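Local atomic coordinates of zinc chaperone AztD (Citrobacter koseri, PDB entry 6N01), a protein that acts as a periplasmic zinc chaperone of the AztABCD transport system, binding zinc and transferring one cation directly to the solute-binding protein AztC. Residues V171-D176 with L234-K239; S221-A226 with G267-I272; Y314-D319 with V336-P341; I372-A377 with S384-E389. All coordinates share one frame; numbering follows the deposited sequence.

The eight four-stranded antiparallel sheets mark this chain as an eight-bladed beta-propeller, and the four contacts sample it at different points. Contacts 1 and 2 join neighbouring blades and share one: their centres are 12 Å apart, and V173 CG2 meets F225 CE1 at 3.4 Å. The side chains of V173 and F225 each lie about 8 Å from that of H126, a ligand of high-affinity zinc site 1. Contacts 3 and 4 lie within successive blades away from the annotated sites, with centres 14 Å apart; V338 CG1 packs on I373 CB at 3.8 Å. Contacts 1 and 4 fall on opposite sides of the chain's centre, about 36 Å apart between centres.

Contact 1 (V171-D176 with L234-K239); sequences VAVPYD and LLITQK
Y175 and D176 meet Q238, and Y175 also meets I236, where adjacent blades of the eight-bladed beta-propeller pack together: 171-176 lies on the first strand of one four-stranded blade, 234-239 on the third strand of the next.

The direct hydrogen bonds gather at the amide of Q238, which engages the backbone of D176 twice. D176 N donates to Q238 OE1 over 2.7 Å, and Q238 NE2 donates back to D176 O over 2.9 Å. Angles of 164° and 165° at hydrogen make both bonds nearly straight, and each donor lies in the carbonyl plane on a lone pair, so the amide is fixed in rotation. Q238 spans the gap with CG anti to its backbone N (chi1 177°) and an extended chain beyond. NE2 also bonds to A241 O, while the carboxylate of D176 forms a salt bridge with K133.

The ring of Y175 makes most of the remaining packing. Its CD1 comes to 3.6 Å from Q238 CB, and OE1 of the same glutamine sits at the ring edge, near its plane. The far end presses tightly on I236, with Y175 CZ 3.4 Å from CG2 of that residue. V173 adds a looser touch, its CG2 being 4.4 Å from I236 CD1.

One water completes the bridge: its oxygen, in the plane of the Y175 ring, is hydrogen-bonded to Y175 OH and donates to I236 O, 2.9 Å from water O to I236 O.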
loop_
_atom_site.group_PDB
_atom_site.type_symbol
_atom_site.label_atom_id
_atom_site.label_comp_id
_atom_site.label_asym_id
_atom_site.label_seq_id
_atom_site.Cartn_x
_atom_site.Cartn_y
_atom_site.Cartn_z
ATOM N N VAL A 171 8.828 -3.193 -9.477
ATOM C CA VAL A 171 8.141 -2.021 -8.953
ATOM C C VAL A 171 8.657 -0.806 -9.700
ATOM O O VAL A 171 9.844 -0.712 -10.048
ATOM C CB VAL A 171 8.321 -1.919 -7.420
ATOM C CG1 VAL A 171 9.759 -1.905 -7.069
ATOM C CG2 VAL A 171 7.591 -0.737 -6.815
ATOM N N ALA A 172 7.748 0.119 -9.970
ATOM C CA ALA A 172 8.107 1.398 -10.548
ATOM C C ALA A 172 7.610 2.499 -9.635
ATOM O O ALA A 172 6.453 2.466 -9.210
ATOM C CB ALA A 172 7.515 1.558 -11.933
ATOM N N VAL A 173 8.477 3.461 -9.340
ATOM C CA VAL A 173 8.140 4.613 -8.509
ATOM C C VAL A 173 8.165 5.854 -9.406
ATOM O O VAL A 173 9.191 6.111 -10.046
ATOM C CB VAL A 173 9.125 4.756 -7.343
ATOM C CG1 VAL A 173 8.629 5.740 -6.331
ATOM C CG2 VAL A 173 9.422 3.416 -6.728
ATOM N N PRO A 174 7.074 6.624 -9.521
ATOM C CA PRO A 174 7.057 7.765 -10.456
ATOM C C PRO A 174 7.602 9.024 -9.821
ATOM O O PRO A 174 7.299 9.348 -8.672
ATOM C CB PRO A 174 5.566 7.932 -10.758
ATOM C CG PRO A 174 4.909 7.573 -9.498
ATOM C CD PRO A 174 5.767 6.497 -8.855
ATOM N N TYR A 175 8.441 9.731 -10.581
ATOM C CA TYR A 175 9.080 10.969 -10.155
ATOM C C TYR A 175 8.833 12.055 -11.215
ATOM O O TYR A 175 8.126 11.837 -12.194
ATOM C CB TYR A 175 10.569 10.703 -9.869
ATOM C CG TYR A 175 10.744 10.002 -8.528
ATOM C CD1 TYR A 175 10.721 10.718 -7.347
ATOM C CD2 TYR A 175 10.864 8.602 -8.448
ATOM C CE1 TYR A 175 10.850 10.071 -6.133
ATOM C CE2 TYR A 175 11.009 7.986 -7.277
ATOM C CZ TYR A 175 11.001 8.722 -6.114
ATOM O OH TYR A 175 11.125 8.085 -4.918
ATOM N N ASP A 176 9.305 13.277 -10.980
ATOM C CA ASP A 176 9.116 14.324 -11.984
ATOM C C ASP A 176 10.116 14.075 -13.100
ATOM O O ASP A 176 11.330 14.191 -12.877
ATOM C CB ASP A 176 9.285 15.735 -11.420
ATOM C CG ASP A 176 8.243 16.067 -10.372
ATOM O OD1 ASP A 176 7.080 15.616 -10.555
ATOM O OD2 ASP A 176 8.573 16.809 -9.410
ATOM N N LEU A 234 16.804 0.511 -0.194
ATOM C CA LEU A 234 17.076 1.644 -1.060
ATOM C C LEU A 234 16.134 2.774 -0.686
ATOM O O LEU A 234 14.917 2.571 -0.586
ATOM C CB LEU A 234 16.914 1.301 -2.534
ATOM C CG LEU A 234 17.905 0.278 -3.048
ATOM C CD1 LEU A 234 17.695 0.118 -4.536
ATOM C CD2 LEU A 234 19.337 0.676 -2.705
ATOM N N LEU A 235 16.703 3.956 -0.477
ATOM C CA LEU A 235 15.952 5.147 -0.104
ATOM C C LEU A 235 16.058 6.149 -1.233
ATOM O O LEU A 235 17.159 6.467 -1.689
ATOM C CB LEU A 235 16.460 5.761 1.211
ATOM C CG LEU A 235 16.414 4.773 2.376
ATOM C CD1 LEU A 235 16.972 5.409 3.648
ATOM C CD2 LEU A 235 14.995 4.295 2.632
ATOM N N ILE A 236 14.906 6.612 -1.697
ATOM C CA ILE A 236 14.800 7.434 -2.877
ATOM C C ILE A 236 14.189 8.776 -2.503
ATOM O O ILE A 236 13.129 8.842 -1.861
ATOM C CB ILE A 236 13.960 6.767 -3.968
ATOM C CG1 ILE A 236 14.364 5.306 -4.158
ATOM C CG2 ILE A 236 14.105 7.523 -5.267
ATOM C CD1 ILE A 236 13.367 4.578 -5.039
ATOM N N THR A 237 14.834 9.841 -2.946
ATOM C CA THR A 237 14.285 11.190 -2.810
ATOM C C THR A 237 14.470 11.910 -4.142
ATOM O O THR A 237 15.346 11.553 -4.922
ATOM C CB THR A 237 14.982 11.960 -1.702
ATOM O OG1 THR A 237 14.397 13.262 -1.583
ATOM C CG2 THR A 237 16.437 12.106 -2.037
ATOM N N GLN A 238 13.653 12.938 -4.401
ATOM C CA GLN A 238 13.837 13.794 -5.568
ATOM C C GLN A 238 13.701 15.254 -5.177
ATOM O O GLN A 238 12.753 15.611 -4.473
ATOM C CB GLN A 238 12.838 13.492 -6.682
ATOM C CG GLN A 238 12.967 14.449 -7.898
ATOM C CD GLN A 238 12.103 14.101 -9.071
ATOM O OE1 GLN A 238 10.964 13.674 -8.922
ATOM N NE2 GLN A 238 12.631 14.337 -10.285
ATOM N N LYS A 239 14.704 16.068 -5.521
ATOM C CA LYS A 239 14.618 17.524 -5.378
ATOM C C LYS A 239 14.331 18.149 -6.745
ATOM O O LYS A 239 13.243 17.957 -7.300
ATOM C CB LYS A 239 15.903 18.073 -4.774
ATOM C CG LYS A 239 16.242 17.468 -3.426
ATOM C CD LYS A 239 15.315 17.941 -2.345
ATOM C CE LYS A 239 15.876 17.636 -0.952
ATOM N NZ LYS A 239 14.819 17.079 -0.036
HETATM O O HOH W 1 10.679 9.694 -3.086
#

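Contact 2 (S221-A226 with G267-I272); sequences SGDTFA and GMQYFI
A type II' beta turn from S221 to T224, at the tip of the first hairpin of one propeller blade, meets the loop leading into strand 271-274 of the next blade through S221, D223 and Q269. The side chains of Q269 and D223 cross at about a right angle, their amide and carboxylate planes being turned 49° against each other, and NE2 is split between two acceptors. Q269 NE2 donates to S221 O over 3.0 Å, close to the amide plane, and to D223 OD1 over 2.8 Å, where a 133° angle at hydrogen shows a bent bond. S221 O also takes the turn's own bond from T224 N, which arrives from the opposite face of the carbonyl plane. D223 OD1 is likewise shared, with T224 OG1 donating to it at 2.7 Å.

S221 turns OG anti to its backbone N, where it accepts from Y270 N at 3.0 Å while also hydrogen-bonding to G265 O.

Deeper in the interface lies the ring of F271. A226 CB stands over its centre, 3.6 Å from the centroid and 9° off the normal, a CH-pi contact. T224 O approaches the ring edge, 3.7 Å from F271 CZ, and S221 CB lies obliquely 3.5 Å from F271 CE1.

Q269 NE2 thus bridges a turn carbonyl and the D223 carboxylate, whose negative charge would be expected to strengthen its share.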
loop_
_atom_site.group_PDB
_atom_site.type_symbol
_atom_site.label_atom_id
_atom_site.label_comp_id
_atom_site.label_asym_id
_atom_site.label_seq_id
_atom_site.Cartn_x
_atom_site.Cartn_y
_atom_site.Cartn_z
ATOM N N SER A 221 7.103 7.329 2.491
ATOM C CA SER A 221 6.787 8.028 3.724
ATOM C C SER A 221 7.301 9.444 3.541
ATOM O O SER A 221 8.511 9.675 3.500
ATOM C CB SER A 221 7.395 7.307 4.929
ATOM O OG SER A 221 7.178 8.058 6.127
ATOM N N GLY A 222 6.380 10.387 3.399
ATOM C CA GLY A 222 6.790 11.771 3.128
ATOM C C GLY A 222 7.552 11.853 1.803
ATOM O O GLY A 222 7.161 11.248 0.813
ATOM N N ASP A 223 8.677 12.561 1.794
ATOM C CA ASP A 223 9.445 12.764 0.562
ATOM C C ASP A 223 10.422 11.632 0.288
ATOM O O ASP A 223 11.310 11.791 -0.566
ATOM C CB ASP A 223 10.248 14.074 0.635
ATOM C CG ASP A 223 11.466 13.925 1.493
ATOM O OD1 ASP A 223 11.496 12.954 2.323
ATOM O OD2 ASP A 223 12.390 14.742 1.328
ATOM N N THR A 224 10.323 10.526 1.031
ATOM C CA THR A 224 11.277 9.428 0.945
ATOM C C THR A 224 10.540 8.158 0.545
ATOM O O THR A 224 9.473 7.847 1.070
ATOM C CB THR A 224 12.022 9.288 2.282
ATOM O OG1 THR A 224 12.690 10.531 2.561
ATOM C CG2 THR A 224 13.067 8.168 2.274
ATOM N N PHE A 225 11.105 7.446 -0.393
ATOM C CA PHE A 225 10.548 6.196 -0.838
ATOM C C PHE A 225 11.568 5.106 -0.583
ATOM O O PHE A 225 12.771 5.326 -0.756
ATOM C CB PHE A 225 10.159 6.249 -2.306
ATOM C CG PHE A 225 9.145 5.210 -2.702
ATOM C CD1 PHE A 225 9.546 3.935 -3.057
ATOM C CD2 PHE A 225 7.785 5.497 -2.658
ATOM C CE1 PHE A 225 8.640 3.012 -3.410
ATOM C CE2 PHE A 225 6.856 4.556 -3.025
ATOM C CZ PHE A 225 7.272 3.311 -3.383
ATOM N N ALA A 226 11.090 3.948 -0.129
ATOM C CA ALA A 226 11.960 2.839 0.243
ATOM C C ALA A 226 11.653 1.574 -0.559
ATOM O O ALA A 226 10.490 1.215 -0.758
ATOM C CB ALA A 226 11.838 2.544 1.731
ATOM N N GLY A 267 2.499 11.372 8.205
ATOM C CA GLY A 267 2.481 12.372 9.245
ATOM C C GLY A 267 3.716 12.349 10.107
ATOM O O GLY A 267 3.986 13.319 10.810
ATOM N N MET A 268 4.458 11.240 10.076
ATOM C CA MET A 268 5.759 11.102 10.691
ATOM C C MET A 268 6.502 10.209 9.720
ATOM O O MET A 268 5.922 9.261 9.183
ATOM C CB MET A 268 5.645 10.488 12.091
ATOM C CG MET A 268 6.911 10.369 12.875
ATOM S SD MET A 268 6.442 9.845 14.559
ATOM C CE MET A 268 6.109 8.115 14.276
ATOM N N GLN A 269 7.773 10.482 9.495
ATOM C CA GLN A 269 8.503 9.800 8.443
ATOM C C GLN A 269 9.199 8.544 8.997
ATOM O O GLN A 269 10.123 8.655 9.803
ATOM C CB GLN A 269 9.435 10.836 7.834
ATOM C CG GLN A 269 9.906 10.576 6.509
ATOM C CD GLN A 269 10.314 11.915 5.829
ATOM O OE1 GLN A 269 10.762 12.884 6.467
ATOM N NE2 GLN A 269 10.209 11.921 4.549
ATOM N N TYR A 270 8.765 7.347 8.558
ATOM C CA TYR A 270 9.385 6.058 8.943
ATOM C C TYR A 270 8.829 4.940 8.056
ATOM O O TYR A 270 7.836 5.110 7.359
ATOM C CB TYR A 270 9.159 5.741 10.432
ATOM C CG TYR A 270 7.715 5.477 10.765
ATOM C CD1 TYR A 270 7.191 4.210 10.632
ATOM C CD2 TYR A 270 6.881 6.485 11.152
ATOM C CE1 TYR A 270 5.872 3.950 10.896
ATOM C CE2 TYR A 270 5.558 6.243 11.422
ATOM C CZ TYR A 270 5.058 4.956 11.287
ATOM O OH TYR A 270 3.741 4.645 11.531
ATOM N N PHE A 271 9.478 3.781 8.105
ATOM C CA PHE A 271 9.001 2.584 7.452
ATOM C C PHE A 271 8.874 1.450 8.471
ATOM O O PHE A 271 9.619 1.379 9.460
ATOM C CB PHE A 271 9.945 2.199 6.318
ATOM C CG PHE A 271 10.146 3.295 5.363
ATOM C CD1 PHE A 271 9.147 3.637 4.502
ATOM C CD2 PHE A 271 11.307 4.017 5.347
ATOM C CE1 PHE A 271 9.315 4.713 3.619
ATOM C CE2 PHE A 271 11.464 5.075 4.462
ATOM C CZ PHE A 271 10.480 5.397 3.622
ATOM N N ILE A 272 7.905 0.593 8.236
ATOM C CA ILE A 272 7.769 -0.661 8.969
ATOM C C ILE A 272 7.896 -1.777 7.963
ATOM O O ILE A 272 7.299 -1.707 6.880
ATOM C CB ILE A 272 6.444 -0.767 9.757
ATOM C CG1 ILE A 272 6.426 0.305 10.840
ATOM C CG2 ILE A 272 6.332 -2.146 10.428
ATOM C CD1 ILE A 272 5.200 0.347 11.737
#

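Contact 3 (Y314-D319 with V336-P341); sequences YVFTED and VRVTDP
F316, R337 and P341 carry the direct contacts, joining the end of strand 312-317 to the chain that leaves strand 331-337, the outermost strand of the same propeller blade. The ring of F316 presents its edge: V338 CB lies near the ring plane 4.0 Å from F316 CE1, and T339 OG1 lies there too, 3.4 Å from F316 CZ. With CG anti to the backbone N (chi1 -163°), the phenylalanine swings its ring to this position. R337 reaches D319 by its guanidinium, NH2 donating to D319 O over 2.8 Å. The bond is bent, 146° at hydrogen, and the donor stands above the carbonyl plane. P341 CA sits 3.5 Å from the same D319 O in a CA-H...O contact, and also lies 3.3 Å from E318 O.

A second shell holds these groups. T317 OG1 donates to D319 OD1 at 2.7 Å, and K321 N bonds to the same oxygen, which ties the turn after the strand. T339 OG1, the atom at the ring edge, donates to D340 O over 2.8 Å. Farther out, E318 forms a salt bridge with R299 and D340 one with K369, while F316 and V338 both pack on V364 of the following blade.

The arginine therefore spends one bent bond on a main-chain carbonyl and forms no salt bridge with D319; its positive charge, near but not touching that carboxylate, would probably still favour the negative aspartate.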
loop_
_atom_site.group_PDB
_atom_site.type_symbol
_atom_site.label_atom_id
_atom_site.label_comp_id
_atom_site.label_asym_id
_atom_site.label_seq_id
_atom_site.Cartn_x
_atom_site.Cartn_y
_atom_site.Cartn_z
ATOM N N TYR A 314 -0.369 -0.322 13.278
ATOM C CA TYR A 314 -1.156 -1.483 13.725
ATOM C C TYR A 314 -0.712 -2.746 13.006
ATOM O O TYR A 314 -0.546 -2.727 11.783
ATOM C CB TYR A 314 -2.693 -1.325 13.481
ATOM C CG TYR A 314 -3.181 -0.075 14.123
ATOM C CD1 TYR A 314 -3.134 0.068 15.502
ATOM C CD2 TYR A 314 -3.626 1.002 13.357
ATOM C CE1 TYR A 314 -3.525 1.268 16.112
ATOM C CE2 TYR A 314 -4.018 2.191 13.947
ATOM C CZ TYR A 314 -3.942 2.323 15.302
ATOM O OH TYR A 314 -4.340 3.496 15.849
ATOM N N VAL A 315 -0.575 -3.839 13.763
ATOM C CA VAL A 315 -0.185 -5.141 13.239
ATOM C C VAL A 315 -1.264 -6.147 13.623
ATOM O O VAL A 315 -1.610 -6.276 14.804
ATOM C CB VAL A 315 1.182 -5.609 13.782
ATOM C CG1 VAL A 315 1.638 -6.852 13.035
ATOM C CG2 VAL A 315 2.229 -4.530 13.664
ATOM N N PHE A 316 -1.796 -6.859 12.641
ATOM C CA PHE A 316 -2.710 -7.948 12.926
ATOM C C PHE A 316 -1.941 -9.268 12.891
ATOM O O PHE A 316 -1.146 -9.499 11.977
ATOM C CB PHE A 316 -3.875 -7.973 11.943
ATOM C CG PHE A 316 -5.034 -8.800 12.429
ATOM C CD1 PHE A 316 -5.953 -8.260 13.302
ATOM C CD2 PHE A 316 -5.195 -10.104 12.004
ATOM C CE1 PHE A 316 -7.023 -9.012 13.772
ATOM C CE2 PHE A 316 -6.254 -10.858 12.447
ATOM C CZ PHE A 316 -7.174 -10.322 13.328
ATOM N N THR A 317 -2.115 -10.091 13.932
ATOM C CA THR A 317 -1.381 -11.345 14.077
ATOM C C THR A 317 -2.331 -12.542 13.965
ATOM O O THR A 317 -3.550 -12.421 14.077
ATOM C CB THR A 317 -0.555 -11.347 15.406
ATOM O OG1 THR A 317 -1.286 -10.834 16.527
ATOM C CG2 THR A 317 0.685 -10.459 15.273
ATOM N N GLU A 318 -1.753 -13.707 13.660
ATOM C CA GLU A 318 -2.537 -14.904 13.376
ATOM C C GLU A 318 -3.420 -15.325 14.559
ATOM O O GLU A 318 -4.383 -16.089 14.383
ATOM C CB GLU A 318 -1.604 -16.034 13.018
ATOM C CG GLU A 318 -0.696 -16.401 14.177
ATOM C CD GLU A 318 0.258 -17.523 13.832
ATOM O OE1 GLU A 318 -0.125 -18.406 13.018
ATOM O OE2 GLU A 318 1.401 -17.489 14.351
ATOM N N ASP A 319 -3.059 -14.931 15.776
ATOM C CA ASP A 319 -3.915 -15.262 16.903
ATOM C C ASP A 319 -5.223 -14.503 16.845
ATOM O O ASP A 319 -6.131 -14.800 17.620
ATOM C CB ASP A 319 -3.213 -14.944 18.209
ATOM C CG ASP A 319 -2.675 -13.540 18.250
ATOM O OD1 ASP A 319 -3.053 -12.748 17.346
ATOM O OD2 ASP A 319 -1.933 -13.207 19.221
ATOM N N VAL A 336 -5.572 -6.206 21.325
ATOM C CA VAL A 336 -6.967 -6.508 21.570
ATOM C C VAL A 336 -7.360 -7.622 20.635
ATOM O O VAL A 336 -6.919 -7.677 19.476
ATOM C CB VAL A 336 -7.868 -5.264 21.421
ATOM C CG1 VAL A 336 -7.844 -4.721 19.989
ATOM C CG2 VAL A 336 -9.295 -5.609 21.828
ATOM N N ARG A 337 -8.148 -8.553 21.168
ATOM C CA ARG A 337 -8.688 -9.586 20.319
ATOM C C ARG A 337 -9.840 -9.035 19.483
ATOM O O ARG A 337 -10.735 -8.345 19.981
ATOM C CB ARG A 337 -9.109 -10.827 21.131
ATOM C CG ARG A 337 -9.809 -11.857 20.287
ATOM C CD ARG A 337 -9.764 -13.330 20.831
ATOM N NE ARG A 337 -8.575 -14.010 20.309
ATOM C CZ ARG A 337 -7.455 -14.193 20.985
ATOM N NH1 ARG A 337 -7.339 -13.758 22.237
ATOM N NH2 ARG A 337 -6.440 -14.811 20.402
ATOM N N VAL A 338 -9.782 -9.336 18.188
ATOM C CA VAL A 338 -10.719 -8.830 17.200
ATOM C C VAL A 338 -11.442 -9.954 16.476
ATOM O O VAL A 338 -12.655 -9.867 16.243
ATOM C CB VAL A 338 -9.986 -7.908 16.207
ATOM C CG1 VAL A 338 -10.892 -7.498 15.028
ATOM C CG2 VAL A 338 -9.509 -6.696 16.987
ATOM N N THR A 339 -10.740 -11.034 16.157
ATOM C CA THR A 339 -11.357 -12.175 15.480
ATOM C C THR A 339 -10.881 -13.455 16.147
ATOM O O THR A 339 -10.067 -13.443 17.083
ATOM C CB THR A 339 -11.065 -12.241 13.951
ATOM O OG1 THR A 339 -9.685 -12.581 13.691
ATOM C CG2 THR A 339 -11.350 -10.934 13.268
ATOM N N ASP A 340 -11.451 -14.563 15.699
ATOM C CA ASP A 340 -10.872 -15.840 16.030
ATOM C C ASP A 340 -9.509 -15.965 15.369
ATOM O O ASP A 340 -9.230 -15.309 14.372
ATOM C CB ASP A 340 -11.761 -16.991 15.562
ATOM C CG ASP A 340 -13.007 -17.193 16.438
ATOM O OD1 ASP A 340 -12.960 -16.946 17.659
ATOM O OD2 ASP A 340 -14.032 -17.646 15.904
ATOM N N PRO A 341 -8.667 -16.855 15.867
ATOM C CA PRO A 341 -7.381 -17.036 15.225
ATOM C C PRO A 341 -7.576 -17.388 13.769
ATOM O O PRO A 341 -8.608 -17.913 13.353
ATOM C CB PRO A 341 -6.740 -18.179 15.997
ATOM C CG PRO A 341 -7.362 -18.137 17.302
ATOM C CD PRO A 341 -8.775 -17.674 17.085
#

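Contact 4 (I372-A377 with S384-E389); sequences IIVLDA and SEISVE
I372 and I386 face each other as a hydrogen-bonded antiparallel pair, each satisfying the other's backbone. I372 N donates to I386 O over 2.7 Å, and I386 N returns a bond to I372 O at 2.8 Å. V374 and S384 form the next such pair, less evenly: V374 N reaches S384 O at 2.8 Å, whereas the reverse bond, S384 N to V374 O, is 3.2 Å long and bent to 140° at hydrogen. V374 O gains a further, weak bond from T383 OG1. Between the pairs, I373 and E385 form a non-hydrogen-bonded pair, and E385 CA makes a CA-H...O contact with I372 O.

These strands are the beta hairpin of 371-376 and 381-387, the outer two strands of a propeller blade, their short axes 154° apart. The backbone of I373 turns the other way and bonds to V364 of the inner neighbour.

The face carrying I372, V374 and I386 is mostly apolar. With CG1 of V374 anti to the backbone N (chi1 -170°), CG2 is left beside that N, 3.8 Å from I386 CD1; S384 CB lies 3.9 Å from V374 CB. Farther along, I372 CG1 meets V388 CG2 at 3.6 Å, and V388 and I386 both pack on I51 of the next blade. Across the hairpin's other face, I373 CD1 touches E385 CB at 4.1 Å.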
loop_
_atom_site.group_PDB
_atom_site.type_symbol
_atom_site.label_atom_id
_atom_site.label_comp_id
_atom_site.label_asym_id
_atom_site.label_seq_id
_atom_site.Cartn_x
_atom_site.Cartn_y
_atom_site.Cartn_z
ATOM N N ILE A 372 -17.037 -6.858 8.884
ATOM C CA ILE A 372 -15.973 -5.928 9.242
ATOM C C ILE A 372 -16.137 -5.633 10.719
ATOM O O ILE A 372 -17.237 -5.259 11.153
ATOM C CB ILE A 372 -16.087 -4.580 8.487
ATOM C CG1 ILE A 372 -16.299 -4.742 6.987
ATOM C CG2 ILE A 372 -14.871 -3.721 8.795
ATOM C CD1 ILE A 372 -15.240 -5.365 6.346
ATOM N N ILE A 373 -15.065 -5.772 11.485
ATOM C CA ILE A 373 -15.080 -5.357 12.886
ATOM C C ILE A 373 -14.578 -3.925 12.983
ATOM O O ILE A 373 -13.574 -3.567 12.353
ATOM C CB ILE A 373 -14.226 -6.307 13.740
ATOM C CG1 ILE A 373 -14.633 -7.740 13.456
ATOM C CG2 ILE A 373 -14.325 -5.927 15.191
ATOM C CD1 ILE A 373 -16.023 -7.936 13.621
ATOM N N VAL A 374 -15.243 -3.115 13.810
ATOM C CA VAL A 374 -14.932 -1.703 13.969
ATOM C C VAL A 374 -14.517 -1.479 15.425
ATOM O O VAL A 374 -15.255 -1.868 16.334
ATOM C CB VAL A 374 -16.146 -0.824 13.594
ATOM C CG1 VAL A 374 -15.789 0.632 13.506
ATOM C CG2 VAL A 374 -16.780 -1.313 12.264
ATOM N N LEU A 375 -13.333 -0.869 15.637
ATOM C CA LEU A 375 -12.826 -0.496 16.946
ATOM C C LEU A 375 -12.622 1.002 17.064
ATOM O O LEU A 375 -12.268 1.677 16.089
ATOM C CB LEU A 375 -11.479 -1.150 17.224
ATOM C CG LEU A 375 -11.381 -2.656 17.048
ATOM C CD1 LEU A 375 -10.898 -2.926 15.657
ATOM C CD2 LEU A 375 -10.424 -3.227 18.102
ATOM N N ASP A 376 -12.823 1.521 18.272
ATOM C CA ASP A 376 -12.428 2.884 18.570
ATOM C C ASP A 376 -10.909 2.943 18.673
ATOM O O ASP A 376 -10.306 2.166 19.413
ATOM C CB ASP A 376 -13.076 3.368 19.860
ATOM C CG ASP A 376 -12.811 4.842 20.132
ATOM O OD1 ASP A 376 -13.520 5.701 19.565
ATOM O OD2 ASP A 376 -11.886 5.156 20.915
ATOM N N ALA A 377 -10.288 3.853 17.903
ATOM C CA ALA A 377 -8.828 3.905 17.841
ATOM C C ALA A 377 -8.235 4.268 19.187
ATOM O O ALA A 377 -7.161 3.778 19.557
ATOM C CB ALA A 377 -8.372 4.927 16.791
ATOM N N SER A 384 -18.403 -1.966 17.046
ATOM C CA SER A 384 -19.399 -2.174 16.008
ATOM C C SER A 384 -18.917 -3.237 15.038
ATOM O O SER A 384 -17.737 -3.602 15.006
ATOM C CB SER A 384 -19.710 -0.867 15.273
ATOM O OG SER A 384 -20.474 -1.150 14.144
ATOM N N GLU A 385 -19.858 -3.781 14.288
ATOM C CA GLU A 385 -19.540 -4.666 13.174
ATOM C C GLU A 385 -20.405 -4.287 11.990
ATOM O O GLU A 385 -21.508 -3.779 12.163
ATOM C CB GLU A 385 -19.735 -6.131 13.508
ATOM C CG GLU A 385 -21.126 -6.493 13.921
ATOM C CD GLU A 385 -21.269 -7.996 14.169
ATOM O OE1 GLU A 385 -21.803 -8.716 13.294
ATOM O OE2 GLU A 385 -20.818 -8.459 15.238
ATOM N N ILE A 386 -19.869 -4.483 10.789
ATOM C CA ILE A 386 -20.542 -4.155 9.532
ATOM C C ILE A 386 -20.569 -5.394 8.673
ATOM O O ILE A 386 -19.523 -5.993 8.416
ATOM C CB ILE A 386 -19.848 -3.007 8.773
ATOM C CG1 ILE A 386 -19.804 -1.750 9.654
ATOM C CG2 ILE A 386 -20.608 -2.692 7.513
ATOM C CD1 ILE A 386 -18.854 -0.716 9.175
ATOM N N SER A 387 -21.743 -5.755 8.186
ATOM C CA SER A 387 -21.870 -6.961 7.384
ATOM C C SER A 387 -21.436 -6.732 5.942
ATOM O O SER A 387 -21.760 -5.708 5.341
ATOM C CB SER A 387 -23.311 -7.439 7.387
ATOM O OG SER A 387 -23.290 -8.806 7.105
ATOM N N VAL A 388 -20.708 -7.689 5.373
ATOM C CA VAL A 388 -20.330 -7.560 3.968
ATOM C C VAL A 388 -20.442 -8.944 3.350
ATOM O O VAL A 388 -19.725 -9.860 3.759
ATOM C CB VAL A 388 -18.903 -7.010 3.762
ATOM C CG1 VAL A 388 -18.641 -6.814 2.287
ATOM C CG2 VAL A 388 -18.690 -5.699 4.490
ATOM N N GLU A 389 -21.308 -9.106 2.356
ATOM C CA GLU A 389 -21.561 -10.462 1.901
ATOM C C GLU A 389 -20.300 -11.036 1.262
ATOM O O GLU A 389 -19.444 -10.316 0.738
ATOM C CB GLU A 389 -22.764 -10.520 0.957
ATOM C CG GLU A 389 -22.661 -9.714 -0.306
ATOM C CD GLU A 389 -23.893 -9.885 -1.199
ATOM O OE1 GLU A 389 -24.079 -10.994 -1.747
ATOM O OE2 GLU A 389 -24.678 -8.922 -1.342
#